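Local coordinates for periplasmic binding protein (Veillonella parvula, PDB 4OVK), which probably binds a solute in the periplasm and delivers it to an ABC transporter, as solute-binding proteins of this family do, at residues 268-273 with 330-335; 237-242 with 275-280; 50-55 with 76-81. All coordinates share one frame; numbering follows the deposited sequence.

Contact 1 (268-273 with 330-335)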
loop_
_atom_site.group_PDB
_atom_site.type_symbol
_atom_site.label_atom_id
_atom_site.label_comp_id
_atom_site.label_asym_id
_atom_site.label_seq_id
_atom_site.Cartn_x
_atom_site.Cartn_y
_atom_site.Cartn_z
ATOM N N VAL A 268 14.731 9.394 12.401
ATOM C CA VAL A 268 14.293 8.006 12.177
ATOM C C VAL A 268 12.786 7.965 12.354
ATOM O O VAL A 268 12.256 8.286 13.431
ATOM C CB VAL A 268 14.923 7.017 13.176
ATOM C CG1 VAL A 268 14.523 5.577 12.849
ATOM C CG2 VAL A 268 16.437 7.155 13.213
ATOM N N TYR A 269 12.092 7.570 11.296
ATOM C CA TYR A 269 10.638 7.682 11.232
ATOM C C TYR A 269 9.981 6.369 10.838
ATOM O O TYR A 269 10.373 5.761 9.840
ATOM C CB TYR A 269 10.255 8.710 10.190
ATOM C CG TYR A 269 10.861 10.082 10.407
ATOM C CD1 TYR A 269 10.400 10.911 11.412
ATOM C CD2 TYR A 269 11.897 10.542 9.598
ATOM C CE1 TYR A 269 10.951 12.180 11.600
ATOM C CE2 TYR A 269 12.439 11.795 9.768
ATOM C CZ TYR A 269 11.969 12.613 10.778
ATOM O OH TYR A 269 12.519 13.876 10.949
ATOM N N LYS A 270 8.963 5.963 11.595
ATOM C CA LYS A 270 8.107 4.838 11.196
ATOM C C LYS A 270 7.109 5.234 10.100
ATOM O O LYS A 270 6.340 6.200 10.242
ATOM C CB LYS A 270 7.356 4.310 12.411
ATOM C CG LYS A 270 6.497 3.069 12.188
ATOM C CD LYS A 270 7.339 1.827 12.009
ATOM C CE LYS A 270 6.558 0.577 12.357
ATOM N NZ LYS A 270 7.326 -0.656 12.073
ATOM N N ALA A 271 7.098 4.481 9.007
ATOM C CA ALA A 271 6.175 4.778 7.917
ATOM C C ALA A 271 4.726 4.705 8.397
ATOM O O ALA A 271 4.370 3.814 9.174
ATOM C CB ALA A 271 6.370 3.814 6.766
ATOM N N PRO A 272 3.883 5.620 7.922
ATOM C CA PRO A 272 2.462 5.527 8.249
ATOM C C PRO A 272 1.778 4.296 7.659
ATOM O O PRO A 272 2.302 3.644 6.733
ATOM C CB PRO A 272 1.869 6.788 7.626
ATOM C CG PRO A 272 3.013 7.679 7.381
ATOM C CD PRO A 272 4.167 6.787 7.074
HETATM N N MSE A 273 0.617 3.989 8.212
HETATM C CA MSE A 273 -0.255 2.952 7.679
HETATM C C MSE A 273 -1.689 3.383 7.835
HETATM O O MSE A 273 -2.131 3.682 8.932
HETATM C CB MSE A 273 0.025 1.662 8.426
HETATM C CG MSE A 273 -1.044 0.626 8.106
HETATM SE SE MSE A 273 -0.343 -1.106 8.653
HETATM C CE MSE A 273 -1.139 -1.036 10.443
ATOM N N ILE A 330 -2.516 6.672 12.503
ATOM C CA ILE A 330 -2.199 6.458 11.090
ATOM C C ILE A 330 -0.827 7.033 10.727
ATOM O O ILE A 330 -0.026 6.364 10.085
ATOM C CB ILE A 330 -3.274 7.074 10.177
ATOM C CG1 ILE A 330 -4.574 6.269 10.326
ATOM C CG2 ILE A 330 -2.788 7.150 8.734
ATOM C CD1 ILE A 330 -5.788 6.913 9.686
ATOM N N LEU A 331 -0.555 8.260 11.166
ATOM C CA LEU A 331 0.656 8.960 10.747
ATOM C C LEU A 331 1.827 8.814 11.734
ATOM O O LEU A 331 2.885 9.387 11.496
ATOM C CB LEU A 331 0.341 10.447 10.527
ATOM C CG LEU A 331 -0.639 10.805 9.404
ATOM C CD1 LEU A 331 -0.854 12.311 9.312
ATOM C CD2 LEU A 331 -0.115 10.256 8.081
ATOM N N ASN A 332 1.647 8.033 12.805
ATOM C CA ASN A 332 2.705 7.803 13.797
ATOM C C ASN A 332 3.254 9.129 14.355
ATOM O O ASN A 332 4.463 9.290 14.512
ATOM C CB ASN A 332 3.836 6.968 13.169
ATOM C CG ASN A 332 3.412 5.538 12.882
ATOM O OD1 ASN A 332 2.749 4.922 13.689
ATOM N ND2 ASN A 332 3.801 5.011 11.725
ATOM N N ILE A 333 2.355 10.064 14.659
ATOM C CA ILE A 333 2.756 11.420 15.062
ATOM C C ILE A 333 3.511 11.391 16.389
ATOM O O ILE A 333 4.591 11.980 16.491
ATOM C CB ILE A 333 1.556 12.383 15.060
ATOM C CG1 ILE A 333 1.133 12.632 13.596
ATOM C CG2 ILE A 333 1.874 13.689 15.801
ATOM C CD1 ILE A 333 -0.133 13.438 13.421
ATOM N N SER A 334 2.964 10.690 17.381
ATOM C CA SER A 334 3.629 10.556 18.681
ATOM C C SER A 334 4.875 9.695 18.584
ATOM O O SER A 334 5.926 10.046 19.151
ATOM C CB SER A 334 2.684 9.962 19.735
ATOM O OG SER A 334 1.635 10.866 20.035
ATOM N N ILE A 335 4.747 8.568 17.883
ATOM C CA ILE A 335 5.847 7.629 17.695
ATOM C C ILE A 335 7.054 8.300 17.039
ATOM O O ILE A 335 8.199 8.094 17.462
ATOM C CB ILE A 335 5.371 6.377 16.890
ATOM C CG1 ILE A 335 4.513 5.479 17.796
ATOM C CG2 ILE A 335 6.536 5.584 16.313
ATOM C CD1 ILE A 335 3.792 4.351 17.079
#

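Contact 2 (237-242 with 275-280)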
loop_
_atom_site.group_PDB
_atom_site.type_symbol
_atom_site.label_atom_id
_atom_site.label_comp_id
_atom_site.label_asym_id
_atom_site.label_seq_id
_atom_site.Cartn_x
_atom_site.Cartn_y
_atom_site.Cartn_z
ATOM N N SER A 237 9.916 0.428 7.847
ATOM C CA SER A 237 8.733 -0.139 7.233
ATOM C C SER A 237 7.739 -0.715 8.255
ATOM O O SER A 237 8.059 -0.864 9.432
ATOM C CB SER A 237 9.139 -1.228 6.236
ATOM O OG SER A 237 9.131 -2.493 6.856
ATOM N N ASN A 238 6.541 -1.057 7.771
ATOM C CA ASN A 238 5.508 -1.750 8.570
ATOM C C ASN A 238 5.505 -3.264 8.392
ATOM O O ASN A 238 4.579 -3.952 8.850
ATOM C CB ASN A 238 4.115 -1.193 8.247
ATOM C CG ASN A 238 3.910 0.198 8.813
ATOM O OD1 ASN A 238 3.993 1.184 8.100
ATOM N ND2 ASN A 238 3.672 0.276 10.105
ATOM N N PHE A 239 6.541 -3.803 7.755
ATOM C CA PHE A 239 6.706 -5.267 7.671
ATOM C C PHE A 239 7.152 -5.886 8.996
ATOM O O PHE A 239 7.155 -7.109 9.147
ATOM C CB PHE A 239 7.733 -5.631 6.591
ATOM C CG PHE A 239 7.217 -5.509 5.189
ATOM C CD1 PHE A 239 7.312 -4.310 4.497
ATOM C CD2 PHE A 239 6.664 -6.618 4.540
ATOM C CE1 PHE A 239 6.847 -4.206 3.191
ATOM C CE2 PHE A 239 6.202 -6.516 3.236
ATOM C CZ PHE A 239 6.292 -5.311 2.562
ATOM N N ASP A 240 7.525 -5.041 9.953
ATOM C CA ASP A 240 8.227 -5.453 11.153
ATOM C C ASP A 240 7.826 -4.516 12.283
ATOM O O ASP A 240 7.404 -3.383 12.028
ATOM C CB ASP A 240 9.731 -5.318 10.885
ATOM C CG ASP A 240 10.570 -5.886 11.985
ATOM O OD1 ASP A 240 10.825 -7.102 11.961
ATOM O OD2 ASP A 240 10.966 -5.116 12.887
ATOM N N SER A 241 7.992 -4.962 13.527
ATOM C CA SER A 241 7.644 -4.134 14.692
ATOM C C SER A 241 8.622 -2.991 14.972
ATOM O O SER A 241 8.359 -2.189 15.850
ATOM C CB SER A 241 7.572 -5.001 15.957
ATOM O OG SER A 241 8.888 -5.337 16.432
ATOM N N ILE A 242 9.744 -2.923 14.257
ATOM C CA ILE A 242 10.792 -1.953 14.567
ATOM C C ILE A 242 10.244 -0.518 14.634
ATOM O O ILE A 242 9.448 -0.091 13.795
ATOM C CB ILE A 242 11.981 -2.079 13.593
ATOM C CG1 ILE A 242 13.173 -1.232 14.057
ATOM C CG2 ILE A 242 11.564 -1.721 12.175
ATOM C CD1 ILE A 242 14.411 -1.436 13.208
ATOM N N ILE A 275 -5.350 2.268 5.531
ATOM C CA ILE A 275 -6.214 1.118 5.331
ATOM C C ILE A 275 -5.382 -0.148 5.084
ATOM O O ILE A 275 -5.820 -1.264 5.389
ATOM C CB ILE A 275 -7.200 1.407 4.178
ATOM C CG1 ILE A 275 -8.439 0.515 4.304
ATOM C CG2 ILE A 275 -6.480 1.349 2.838
ATOM C CD1 ILE A 275 -9.547 0.888 3.358
ATOM N N TYR A 276 -4.173 0.052 4.561
ATOM C CA TYR A 276 -3.206 -1.000 4.264
ATOM C C TYR A 276 -1.858 -0.307 4.446
ATOM O O TYR A 276 -1.797 0.944 4.547
ATOM C CB TYR A 276 -3.390 -1.529 2.828
ATOM C CG TYR A 276 -2.630 -2.815 2.568
ATOM C CD1 TYR A 276 -3.020 -4.010 3.165
ATOM C CD2 TYR A 276 -1.500 -2.832 1.764
ATOM C CE1 TYR A 276 -2.310 -5.177 2.960
ATOM C CE2 TYR A 276 -0.796 -3.999 1.540
ATOM C CZ TYR A 276 -1.199 -5.163 2.146
ATOM O OH TYR A 276 -0.484 -6.317 1.931
ATOM N N ARG A 277 -0.779 -1.064 4.543
ATOM C CA ARG A 277 0.505 -0.383 4.702
ATOM C C ARG A 277 0.835 0.435 3.443
ATOM O O ARG A 277 0.395 0.129 2.331
ATOM C CB ARG A 277 1.628 -1.323 5.115
ATOM C CG ARG A 277 1.987 -2.356 4.095
ATOM C CD ARG A 277 2.875 -3.435 4.704
ATOM N NE ARG A 277 3.041 -4.492 3.724
ATOM C CZ ARG A 277 2.825 -5.791 3.923
ATOM N NH1 ARG A 277 3.007 -6.630 2.915
ATOM N NH2 ARG A 277 2.451 -6.268 5.108
ATOM N N TRP A 278 1.558 1.518 3.666
ATOM C CA TRP A 278 1.865 2.478 2.629
ATOM C C TRP A 278 3.226 2.218 1.993
ATOM O O TRP A 278 3.661 2.992 1.146
ATOM C CB TRP A 278 1.802 3.890 3.226
ATOM C CG TRP A 278 0.425 4.397 3.499
ATOM C CD1 TRP A 278 -0.758 3.696 3.397
ATOM C CD2 TRP A 278 0.069 5.712 3.950
ATOM N NE1 TRP A 278 -1.816 4.510 3.744
ATOM C CE2 TRP A 278 -1.334 5.750 4.081
ATOM C CE3 TRP A 278 0.807 6.875 4.243
ATOM C CZ2 TRP A 278 -2.017 6.895 4.500
ATOM C CZ3 TRP A 278 0.118 8.016 4.661
ATOM C CH2 TRP A 278 -1.275 8.012 4.780
ATOM N N ASP A 279 3.852 1.101 2.381
ATOM C CA ASP A 279 5.208 0.719 1.971
ATOM C C ASP A 279 5.301 0.267 0.519
ATOM O O ASP A 279 6.405 0.198 -0.013
ATOM C CB ASP A 279 5.735 -0.425 2.853
ATOM C CG ASP A 279 5.782 -0.061 4.352
ATOM O OD1 ASP A 279 6.581 0.802 4.761
ATOM O OD2 ASP A 279 5.011 -0.650 5.121
ATOM N N ALA A 280 4.160 -0.072 -0.093
ATOM C CA ALA A 280 4.090 -0.453 -1.500
ATOM C C ALA A 280 2.805 0.113 -2.127
ATOM O O ALA A 280 1.936 0.624 -1.419
ATOM C CB ALA A 280 4.133 -1.971 -1.639
#

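Contact 3 (50-55 with 76-81)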
loop_
_atom_site.group_PDB
_atom_site.type_symbol
_atom_site.label_atom_id
_atom_site.label_comp_id
_atom_site.label_asym_id
_atom_site.label_seq_id
_atom_site.Cartn_x
_atom_site.Cartn_y
_atom_site.Cartn_z
ATOM N N GLY A 50 -16.684 1.912 -1.561
ATOM C CA GLY A 50 -16.956 2.707 -0.359
ATOM C C GLY A 50 -17.626 1.900 0.737
ATOM O O GLY A 50 -18.356 2.439 1.561
ATOM N N SER A 51 -17.345 0.600 0.767
ATOM C CA SER A 51 -18.111 -0.327 1.579
ATOM C C SER A 51 -17.470 -1.697 1.525
ATOM O O SER A 51 -16.878 -2.068 0.515
ATOM C CB SER A 51 -19.552 -0.410 1.046
ATOM O OG SER A 51 -20.273 -1.450 1.649
ATOM N N ASP A 52 -17.602 -2.444 2.615
ATOM C CA ASP A 52 -17.183 -3.842 2.647
ATOM C C ASP A 52 -18.330 -4.804 2.376
ATOM O O ASP A 52 -18.118 -6.013 2.422
ATOM C CB ASP A 52 -16.570 -4.186 4.012
ATOM C CG ASP A 52 -17.578 -4.105 5.167
ATOM O OD1 ASP A 52 -18.737 -3.673 4.990
ATOM O OD2 ASP A 52 -17.214 -4.504 6.275
ATOM N N LYS A 53 -19.521 -4.281 2.078
ATOM C CA LYS A 53 -20.742 -5.094 2.083
ATOM C C LYS A 53 -20.761 -6.244 1.076
ATOM O O LYS A 53 -21.439 -7.229 1.318
ATOM C CB LYS A 53 -22.000 -4.220 1.900
ATOM C CG LYS A 53 -22.234 -3.199 3.022
ATOM C CD LYS A 53 -22.766 -3.818 4.308
ATOM C CE LYS A 53 -23.113 -2.738 5.325
ATOM N NZ LYS A 53 -23.231 -3.259 6.719
ATOM N N LYS A 54 -20.039 -6.125 -0.042
ATOM C CA LYS A 54 -20.054 -7.162 -1.081
ATOM C C LYS A 54 -18.902 -8.158 -1.004
ATOM O O LYS A 54 -18.818 -9.067 -1.823
ATOM C CB LYS A 54 -20.090 -6.510 -2.467
ATOM C CG LYS A 54 -21.345 -5.685 -2.707
ATOM C CD LYS A 54 -21.462 -5.158 -4.127
ATOM C CE LYS A 54 -22.881 -4.672 -4.427
ATOM N NZ LYS A 54 -23.082 -4.319 -5.867
ATOM N N ILE A 55 -18.010 -7.991 -0.018
ATOM C CA ILE A 55 -16.822 -8.808 0.068
ATOM C C ILE A 55 -17.158 -10.085 0.816
ATOM O O ILE A 55 -17.664 -10.037 1.920
ATOM C CB ILE A 55 -15.670 -8.062 0.767
ATOM C CG1 ILE A 55 -15.321 -6.797 -0.023
ATOM C CG2 ILE A 55 -14.455 -8.977 0.902
ATOM C CD1 ILE A 55 -14.281 -5.914 0.638
ATOM N N PRO A 76 -16.185 -2.985 10.217
ATOM C CA PRO A 76 -16.351 -3.989 11.269
ATOM C C PRO A 76 -16.893 -5.337 10.763
ATOM O O PRO A 76 -16.531 -6.379 11.301
ATOM C CB PRO A 76 -17.317 -3.314 12.270
ATOM C CG PRO A 76 -17.919 -2.163 11.542
ATOM C CD PRO A 76 -16.877 -1.723 10.555
ATOM N N ASP A 77 -17.713 -5.326 9.717
ATOM C CA ASP A 77 -18.330 -6.571 9.227
ATOM C C ASP A 77 -17.331 -7.574 8.615
ATOM O O ASP A 77 -17.609 -8.774 8.587
ATOM C CB ASP A 77 -19.434 -6.274 8.206
ATOM C CG ASP A 77 -20.586 -5.474 8.785
ATOM O OD1 ASP A 77 -20.651 -5.264 10.021
ATOM O OD2 ASP A 77 -21.427 -5.036 7.979
ATOM N N LEU A 78 -16.177 -7.104 8.136
ATOM C CA LEU A 78 -15.163 -8.007 7.551
ATOM C C LEU A 78 -14.605 -9.001 8.553
ATOM O O LEU A 78 -14.040 -10.017 8.155
ATOM C CB LEU A 78 -13.984 -7.242 6.936
ATOM C CG LEU A 78 -14.077 -6.670 5.543
ATOM C CD1 LEU A 78 -12.770 -5.998 5.144
ATOM C CD2 LEU A 78 -14.437 -7.738 4.532
ATOM N N GLU A 79 -14.748 -8.718 9.846
ATOM C CA GLU A 79 -14.364 -9.682 10.873
ATOM C C GLU A 79 -14.913 -11.082 10.591
ATOM O O GLU A 79 -14.263 -12.080 10.888
ATOM C CB GLU A 79 -14.848 -9.226 12.252
ATOM C CG GLU A 79 -14.406 -10.134 13.387
ATOM C CD GLU A 79 -12.898 -10.232 13.483
ATOM O OE1 GLU A 79 -12.225 -9.220 13.223
ATOM O OE2 GLU A 79 -12.379 -11.314 13.812
ATOM N N ASN A 80 -16.116 -11.154 10.033
ATOM C CA ASN A 80 -16.784 -12.440 9.847
ATOM C C ASN A 80 -16.690 -12.989 8.437
ATOM O O ASN A 80 -17.364 -13.961 8.114
ATOM C CB ASN A 80 -18.249 -12.310 10.223
ATOM C CG ASN A 80 -18.420 -11.754 11.602
ATOM O OD1 ASN A 80 -17.855 -12.274 12.559
ATOM N ND2 ASN A 80 -19.165 -10.666 11.711
ATOM N N VAL A 81 -15.860 -12.386 7.601
ATOM C CA VAL A 81 -15.703 -12.847 6.213
ATOM C C VAL A 81 -14.812 -14.090 6.167
ATOM O O VAL A 81 -13.894 -14.252 6.976
ATOM C CB VAL A 81 -15.062 -11.732 5.346
ATOM C CG1 VAL A 81 -13.586 -11.557 5.692
ATOM C CG2 VAL A 81 -15.180 -12.017 3.877
HETATM O O HOH W 1 -18.671 -3.087 8.116
#

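Contact 1 (268-273 with 330-335)
Asn332 reaches with its amide across the exit of the edge strand, and ND2 donates to Lys270 O at 3.2 Å. The N-H line is fairly straight (151°), yet the donor stands well above the carbonyl plane, so no lone pair is met head-on. Asn332 ND2 also lies 2.9 Å from Ala271 O, at an angle too poor for a bond. Asn332 has positive phi and closes helix 324-331 in a Schellman motif; its side chain leaves this helix end toward the strand, with CG beside the backbone N (chi1 -69°). Lys270 covers the amide with its CG, 3.4 Å from Asn332 ND2, before its chain bends at chi2 and carries NZ off to the backbone oxygens of Ser237, Asp240 and Ile242. Pro272 lies against the last turn of the helix: its CB is 3.1 Å from Ile330 O and 4.0 Å from Leu331 CD2. One residue on, the selenomethionine Met273 donates from N to Ile330 O (3.1 Å) in the carbonyl plane, tying the loop to the helix end. Around this buried seam, Leu331 and Ile330 pack on helix 306-318, Pro272 on helix 285-296, and strand 268-270 pairs with strand 233-236.

Contact 2 (237-242 with 275-280)
Arg277 lays its guanidinium over one face of the Phe239 ring, the cation-pi pair of this contact: Arg277 CZ is 4.0 Å from the centroid of the Phe239 ring. The two flat groups are tilted by 36°, so the approach is uneven; the NH1 corner of Arg277 comes nearest, 3.2 Å from Phe239 CE2. Arg277 gets there with CG wedged between its backbone N and carbonyl carbon (chi1 65°) and the chain then extended to NE. Tyr276 OH lies over the opposite face of the guanidinium, toward its rim, while Ser237 CB sits in plane at the edge of the Phe239 ring. Asp279 works beside this pair, and Asp279 CB is 4.0 Å from Phe239 CE1. With CG opposite its carbonyl carbon and beside its backbone N (chi1 -59°), Asp279 turns its carboxylate to the backbone of the 237-239 turn. There Asp279 OD2 takes Asn238 N on the syn side at 3.1 Å, the donor tilted out of the carboxylate plane. OD1 of the same carboxylate bonds to the hydroxyl of Tyr183, so both oxygens have partners. Were Asp279 an alanine, Asn238 N and the Tyr183 hydroxyl would probably lose these mates and the 237-239 turn would be free to shift. That turn also has a clasp of its own: Ser237 OG accepts from Phe239 N at 3.0 Å, an ST turn, and is bonded to Gln185 O as well. The two loops follow neighbouring parallel strands, 233-236 and 268-270, and precede helices 244-248 and 285-296; Ile275 and Tyr276 touch helix 41-49, consistent with a place close to the junction of the two lobes.

Contact 3 (50-55 with 76-81)
Lys53 and Asp77 join a type I beta turn, Asp52 to Ile55, to a short 3-10 segment, 76-79, beside the edge strand of a parallel sheet. Their salt bridge joins the segments directly: Lys53 NZ meets Asp77 OD2 at 2.8 Å, nearly along the C-O axis, after a bend at chi2 brings the lysine chain round. A second polar link runs through water 1, which donates to Asp52 OD2 at 2.7 Å and accepts from Asp77 N at 2.9 Å. The water thus satisfies an amide at the start of the 3-10 segment, where the i-to-i+3 bonds serve later nitrogens, those of Glu79, Asn80 and Val81. Asp52 CG lies between its backbone N and carbonyl carbon (chi1 65°), which swings the carboxylate to this spot. Like charges come close here, with Asp52 OD1 4.2 Å from Asp77 OD2; the lysine ammonium is likely to offset part of that repulsion. Within 50-55, Lys53 N donates to Ser51 OG at 3.0 Å, an ST turn, and Ile55 N to Asp52 O at 3.1 Å. Beneath the polar rim the contact turns apolar, as Leu78 sets CG against Asp52 CB and CD2 against Ile55, where Leu78 CD2 is 3.8 Å from Ile55 CG2. Leu78 also packs on Tyr66 of helix 60-67, and Ile55 on Val45 of helix 41-49. At the far end, Val81 CG2 rests 3.7 Å from Ile55 O.

Overall arrangement
Contacts 1 and 2 lie at the strand exits of the same parallel sheet and touch each other: Lys270 NZ, whose stem packs in contact 1, ends among backbone oxygens of the 237-242 loop in contact 2. Their segments alternate along the chain. Contact 3 joins parts beside the other parallel sheet, its centre about 22 Å from that of contact 2 and 27 Å from that of contact 1. Contact 1 is buried and relies on a helix end, a proline and amide-to-carbonyl bonds. Contact 2, partly buried and nearest the chain's centre, adds an arginine-aromatic pair and a carboxylate that accepts from a backbone nitrogen. Contact 3 grades from an apolar floor to a solvent-facing rim, where ion pairing and water replace buried amide bonds.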